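Choline dehydrogenase and related flavoproteins (Aspergillus oryzae, PDB 3Q9T) is a formate oxidase of the glucose-methanol-choline oxidoreductase family, a flavoenzyme that carries 8-formyl-FAD at its catalytic site. Local coordinates at residues P390-D395 with I458-G463; V419-V424 with R465-L470. All coordinates share one frame; numbering follows the deposited sequence.

Interaction 1: P390-D395 with I458-G463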
loop_
_atom_site.group_PDB
_atom_site.type_symbol
_atom_site.label_atom_id
_atom_site.label_comp_id
_atom_site.label_asym_id
_atom_site.label_seq_id
_atom_site.Cartn_x
_atom_site.Cartn_y
_atom_site.Cartn_z
ATOM N N PRO A 390 6.927 23.708 -18.811
ATOM C CA PRO A 390 5.951 23.836 -17.726
ATOM C C PRO A 390 6.449 23.089 -16.497
ATOM O O PRO A 390 7.369 22.275 -16.601
ATOM C CB PRO A 390 4.722 23.095 -18.267
ATOM C CG PRO A 390 4.906 23.055 -19.748
ATOM C CD PRO A 390 6.378 23.007 -19.982
ATOM N N HIS A 391 5.852 23.369 -15.346
ATOM C CA HIS A 391 6.022 22.517 -14.174
ATOM C C HIS A 391 4.876 21.513 -14.044
ATOM O O HIS A 391 5.072 20.393 -13.560
ATOM C CB HIS A 391 6.121 23.365 -12.910
ATOM C CG HIS A 391 7.394 24.132 -12.807
ATOM N ND1 HIS A 391 7.443 25.443 -12.388
ATOM C CD2 HIS A 391 8.673 23.771 -13.070
ATOM C CE1 HIS A 391 8.699 25.856 -12.382
ATOM N NE2 HIS A 391 9.465 24.863 -12.801
ATOM N N PHE A 392 3.681 21.910 -14.478
ATOM C CA PHE A 392 2.508 21.050 -14.330
ATOM C C PHE A 392 1.652 20.983 -15.569
ATOM O O PHE A 392 1.671 21.887 -16.397
ATOM C CB PHE A 392 1.635 21.505 -13.161
ATOM C CG PHE A 392 2.277 21.300 -11.825
ATOM C CD1 PHE A 392 1.994 20.161 -11.080
ATOM C CD2 PHE A 392 3.192 22.231 -11.327
ATOM C CE1 PHE A 392 2.609 19.959 -9.843
ATOM C CE2 PHE A 392 3.808 22.042 -10.098
ATOM C CZ PHE A 392 3.524 20.901 -9.352
ATOM N N GLU A 393 0.927 19.874 -15.691
ATOM C CA GLU A 393 -0.292 19.847 -16.488
ATOM C C GLU A 393 -1.421 19.799 -15.481
ATOM O O GLU A 393 -1.470 18.901 -14.629
ATOM C CB GLU A 393 -0.369 18.639 -17.429
ATOM C CG GLU A 393 -1.789 18.392 -17.947
ATOM C CD GLU A 393 -1.868 17.378 -19.097
ATOM O OE1 GLU A 393 -3.002 16.996 -19.474
ATOM O OE2 GLU A 393 -0.815 16.973 -19.639
ATOM N N LEU A 394 -2.300 20.790 -15.552
ATOM C CA LEU A 394 -3.482 20.836 -14.705
ATOM C C LEU A 394 -4.725 20.499 -15.514
ATOM O O LEU A 394 -5.177 21.289 -16.352
ATOM C CB LEU A 394 -3.622 22.217 -14.075
ATOM C CG LEU A 394 -2.400 22.622 -13.272
ATOM C CD1 LEU A 394 -2.546 24.060 -12.717
ATOM C CD2 LEU A 394 -2.178 21.595 -12.162
ATOM N N ASP A 395 -5.259 19.307 -15.276
ATOM C CA ASP A 395 -6.463 18.861 -15.943
ATOM C C ASP A 395 -7.672 19.169 -15.106
ATOM O O ASP A 395 -7.777 18.721 -13.962
ATOM C CB ASP A 395 -6.401 17.356 -16.229
ATOM C CG ASP A 395 -5.167 16.981 -17.013
ATOM O OD1 ASP A 395 -4.878 17.666 -18.033
ATOM O OD2 ASP A 395 -4.473 16.028 -16.588
ATOM N N ILE A 458 7.822 18.982 -2.667
ATOM C CA ILE A 458 7.663 20.429 -2.503
ATOM C C ILE A 458 6.971 21.043 -3.719
ATOM O O ILE A 458 6.091 21.882 -3.572
ATOM C CB ILE A 458 9.023 21.115 -2.235
ATOM C CG1 ILE A 458 9.489 20.751 -0.833
ATOM C CG2 ILE A 458 8.932 22.622 -2.424
ATOM C CD1 ILE A 458 10.973 20.767 -0.657
ATOM N N ALA A 459 7.351 20.608 -4.915
ATOM C CA ALA A 459 6.706 21.100 -6.125
ATOM C C ALA A 459 5.240 20.662 -6.182
ATOM O O ALA A 459 4.353 21.466 -6.495
ATOM C CB ALA A 459 7.461 20.625 -7.375
ATOM N N MET A 460 4.981 19.393 -5.870
ATOM C CA MET A 460 3.612 18.886 -5.924
ATOM C C MET A 460 2.733 19.633 -4.945
ATOM O O MET A 460 1.621 20.034 -5.285
ATOM C CB MET A 460 3.531 17.377 -5.667
ATOM C CG MET A 460 2.090 16.865 -5.683
ATOM S SD MET A 460 1.333 17.097 -7.306
ATOM C CE MET A 460 1.881 15.577 -8.150
ATOM N N ARG A 461 3.238 19.822 -3.730
ATOM C CA ARG A 461 2.563 20.674 -2.742
ATOM C C ARG A 461 2.224 22.046 -3.349
ATOM O O ARG A 461 1.080 22.507 -3.303
ATOM C CB ARG A 461 3.461 20.864 -1.521
ATOM C CG ARG A 461 2.860 21.706 -0.402
ATOM C CD ARG A 461 3.861 22.762 0.011
ATOM N NE ARG A 461 4.967 22.178 0.733
ATOM C CZ ARG A 461 6.173 22.716 0.859
ATOM N NH1 ARG A 461 6.473 23.888 0.297
ATOM N NH2 ARG A 461 7.085 22.064 1.570
ATOM N N GLU A 462 3.227 22.697 -3.921
ATOM C CA GLU A 462 3.035 24.043 -4.459
ATOM C C GLU A 462 2.122 24.110 -5.683
ATOM O O GLU A 462 1.535 25.154 -5.951
ATOM C CB GLU A 462 4.383 24.710 -4.739
ATOM C CG GLU A 462 5.194 24.939 -3.458
ATOM C CD GLU A 462 4.381 25.671 -2.404
ATOM O OE1 GLU A 462 3.678 26.632 -2.777
ATOM O OE2 GLU A 462 4.418 25.272 -1.221
ATOM N N GLY A 463 1.996 23.005 -6.422
ATOM C CA GLY A 463 1.103 22.980 -7.570
ATOM C C GLY A 463 -0.345 22.779 -7.150
ATOM O O GLY A 463 -1.272 23.218 -7.825
#
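Phe392 meets Ala459, Met460 and Gly463 where a helix packs at a slant on one side of a large mixed beta-sheet, a worked example of how a single aromatic ring can fill much of a helix-on-sheet contact. The sheet probably corresponds to that of the substrate-binding domain of GMC oxidoreductases; strand 392-397 brings the ring, helix 454-473 the surface that receives it. The axes of strand 392-395 and helix 458-463 approach to 10.7 Å, with an angle of 37° between their N-to-C directions.

Ring contacts dominate. With CG of Phe392 anti to the carbonyl carbon (chi1 -68°), the ring reaches out from the strand and places CZ against the helix. Gly463 CA sits over one face, offset toward the rim, in a CH-pi contact 4.0 Å from the ring centroid. Gly463 carries no side chain, so its backbone CA itself meets the ring face. At the rim, Met460 makes a Met-aromatic contact through its sulfur, which lies at the ring edge with SD 4.0 Å from Phe392 CE1. Although the CB of Met460 is directed away from the strand, the bend at chi2 (63°) brings SD back to the ring edge.

Apolar packing is lighter, with Ala459 CB 4.4 Å from Phe392 CZ. Leu365 of helix 362-365 packs on Ala459, and Val421 of the neighbouring strand touches both Phe392 and Met460, extending the apolar cluster.

Polar links run within the segments or beyond them, and no hydrogen bond crosses. Arg461 pairs with Glu462 and also with Asp368. The carbonyl of Ala459 accepts the helical bond from Gly463 N at 2.8 Å, while that same oxygen lies 3.0 Å from Phe392 CZ, beside the ring's edge.

Interaction 2: V419-V424 with R465-L470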
loop_
_atom_site.group_PDB
_atom_site.type_symbol
_atom_site.label_atom_id
_atom_site.label_comp_id
_atom_site.label_asym_id
_atom_site.label_seq_id
_atom_site.Cartn_x
_atom_site.Cartn_y
_atom_site.Cartn_z
ATOM N N VAL A 419 -9.673 18.034 -10.171
ATOM C CA VAL A 419 -8.455 18.662 -10.671
ATOM C C VAL A 419 -7.306 17.675 -10.576
ATOM O O VAL A 419 -6.960 17.211 -9.488
ATOM C CB VAL A 419 -8.059 19.919 -9.847
ATOM C CG1 VAL A 419 -6.740 20.486 -10.343
ATOM C CG2 VAL A 419 -9.141 20.968 -9.904
ATOM N N VAL A 420 -6.709 17.346 -11.714
ATOM C CA VAL A 420 -5.572 16.448 -11.713
ATOM C C VAL A 420 -4.279 17.277 -11.696
ATOM O O VAL A 420 -3.941 17.945 -12.678
ATOM C CB VAL A 420 -5.615 15.487 -12.925
ATOM C CG1 VAL A 420 -4.502 14.483 -12.833
ATOM C CG2 VAL A 420 -6.959 14.767 -12.983
ATOM N N VAL A 421 -3.582 17.268 -10.567
ATOM C CA VAL A 421 -2.320 17.996 -10.469
ATOM C C VAL A 421 -1.171 17.052 -10.842
ATOM O O VAL A 421 -0.725 16.195 -10.059
ATOM C CB VAL A 421 -2.137 18.677 -9.090
ATOM C CG1 VAL A 421 -0.939 19.603 -9.107
ATOM C CG2 VAL A 421 -3.370 19.479 -8.752
ATOM N N ASP A 422 -0.744 17.191 -12.089
ATOM C CA ASP A 422 0.215 16.293 -12.699
ATOM C C ASP A 422 1.599 16.962 -12.744
ATOM O O ASP A 422 1.793 17.928 -13.479
ATOM C CB ASP A 422 -0.290 15.981 -14.106
ATOM C CG ASP A 422 0.641 15.093 -14.891
ATOM O OD1 ASP A 422 1.837 14.991 -14.532
ATOM O OD2 ASP A 422 0.174 14.514 -15.899
ATOM N N LEU A 423 2.548 16.457 -11.954
ATOM C CA LEU A 423 3.926 16.995 -11.963
ATOM C C LEU A 423 4.595 16.439 -13.215
ATOM O O LEU A 423 4.878 15.233 -13.336
ATOM C CB LEU A 423 4.690 16.551 -10.728
ATOM C CG LEU A 423 5.879 17.305 -10.134
ATOM C CD1 LEU A 423 6.880 16.281 -9.606
ATOM C CD2 LEU A 423 6.551 18.277 -11.097
ATOM N N VAL A 424 4.834 17.324 -14.160
ATOM C CA VAL A 424 5.128 16.915 -15.515
ATOM C C VAL A 424 6.655 16.864 -15.736
ATOM O O VAL A 424 7.163 16.152 -16.609
ATOM C CB VAL A 424 4.356 17.896 -16.436
ATOM C CG1 VAL A 424 5.262 18.612 -17.376
ATOM C CG2 VAL A 424 3.162 17.201 -17.099
ATOM N N ARG A 465 -1.198 24.145 -4.252
ATOM C CA ARG A 465 -1.484 25.493 -3.746
ATOM C C ARG A 465 -1.875 26.426 -4.907
ATOM O O ARG A 465 -2.906 27.097 -4.850
ATOM C CB ARG A 465 -0.320 26.067 -2.942
ATOM C CG ARG A 465 -0.721 27.280 -2.070
ATOM C CD ARG A 465 0.507 27.954 -1.454
ATOM N NE ARG A 465 1.419 26.963 -0.897
ATOM C CZ ARG A 465 1.213 26.307 0.241
ATOM N NH1 ARG A 465 0.120 26.545 0.964
ATOM N NH2 ARG A 465 2.100 25.403 0.654
ATOM N N PHE A 466 -1.069 26.445 -5.963
ATOM C CA PHE A 466 -1.416 27.203 -7.161
ATOM C C PHE A 466 -2.843 26.896 -7.638
ATOM O O PHE A 466 -3.590 27.817 -7.957
ATOM C CB PHE A 466 -0.414 26.923 -8.279
ATOM C CG PHE A 466 -0.839 27.438 -9.626
ATOM C CD1 PHE A 466 -0.245 28.571 -10.167
ATOM C CD2 PHE A 466 -1.819 26.776 -10.366
ATOM C CE1 PHE A 466 -0.626 29.046 -11.415
ATOM C CE2 PHE A 466 -2.208 27.240 -11.607
ATOM C CZ PHE A 466 -1.610 28.376 -12.140
ATOM N N SER A 467 -3.217 25.614 -7.686
ATOM C CA SER A 467 -4.551 25.239 -8.153
ATOM C C SER A 467 -5.654 25.748 -7.232
ATOM O O SER A 467 -6.715 26.168 -7.707
ATOM C CB SER A 467 -4.696 23.722 -8.340
ATOM O OG SER A 467 -3.730 23.222 -9.234
ATOM N N TYR A 468 -5.404 25.681 -5.923
ATOM C CA TYR A 468 -6.341 26.169 -4.908
ATOM C C TYR A 468 -6.539 27.689 -4.987
ATOM O O TYR A 468 -7.675 28.180 -4.985
ATOM C CB TYR A 468 -5.887 25.731 -3.504
ATOM C CG TYR A 468 -6.600 24.487 -3.039
ATOM C CD1 TYR A 468 -7.559 24.542 -2.027
ATOM C CD2 TYR A 468 -6.360 23.262 -3.652
ATOM C CE1 TYR A 468 -8.237 23.400 -1.612
ATOM C CE2 TYR A 468 -7.030 22.108 -3.243
ATOM C CZ TYR A 468 -7.968 22.185 -2.226
ATOM O OH TYR A 468 -8.630 21.052 -1.824
ATOM N N ASP A 469 -5.435 28.423 -5.081
ATOM C CA ASP A 469 -5.492 29.870 -5.315
ATOM C C ASP A 469 -6.363 30.205 -6.512
ATOM O O ASP A 469 -7.221 31.081 -6.449
ATOM C CB ASP A 469 -4.091 30.425 -5.561
ATOM C CG ASP A 469 -3.250 30.425 -4.320
ATOM O OD1 ASP A 469 -3.822 30.234 -3.232
ATOM O OD2 ASP A 469 -2.025 30.619 -4.428
ATOM N N LEU A 470 -6.134 29.490 -7.603
ATOM C CA LEU A 470 -6.816 29.748 -8.866
ATOM C C LEU A 470 -8.319 29.579 -8.700
ATOM O O LEU A 470 -9.116 30.370 -9.197
ATOM C CB LEU A 470 -6.281 28.755 -9.902
ATOM C CG LEU A 470 -6.587 28.689 -11.402
ATOM C CD1 LEU A 470 -7.337 27.413 -11.719
ATOM C CD2 LEU A 470 -7.264 29.933 -11.993
#
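Ser467 faces Val419 and Val421 from the later turns of helix 454-473, and this small residue illustrates how a helix can bring a polar group against the apolar side of a sheet. CB leaves the helix toward strand 415-423. The next atom is already the tip: OG stands anti to the carbonyl carbon, beside the backbone N (chi1 -57°). In that position it comes within 3.8 Å of Val421 CG2, the branch that is itself anti to its own carbonyl carbon. The same oxygen lies 4.2 Å from Val419 CG1, so it meets methyl groups of two residues whose side chains both leave the strand toward the helix.

The polar need of OG is met inside the helix, by a hydrogen bond with Gly463 O one turn earlier. Phe312 of strand 308-316 and Leu394 of strand 392-397 also touch Ser467, so neighbouring strands share in the packing. Across these two segments the contact therefore rests on van der Waals packing alone: bound back to its own helix, the serine hydroxyl can lie buried against valine methyls without a hydrogen-bonding partner on the facing strand.

Interactions 1 and 2 join the same two elements of the fold: helix 454-473 and one side of the mixed sheet, in which strands 392-397 and 415-423 are antiparallel neighbours. Their centres lie about 5 Å apart, and both are buried, away from the FAD-binding residues; neither belongs to the surface. The chemistry changes along the helix. Interaction 1 buries 178 Å² through an aromatic ring fitted against glycine and methionine, whereas interaction 2 buries 78 Å² through valine methyls and a serine. They also meet directly: backbone pairing, including a probable Asp395 O to Val420 N hydrogen bond, couples the strands, and Met460 CE packs on Val421 O.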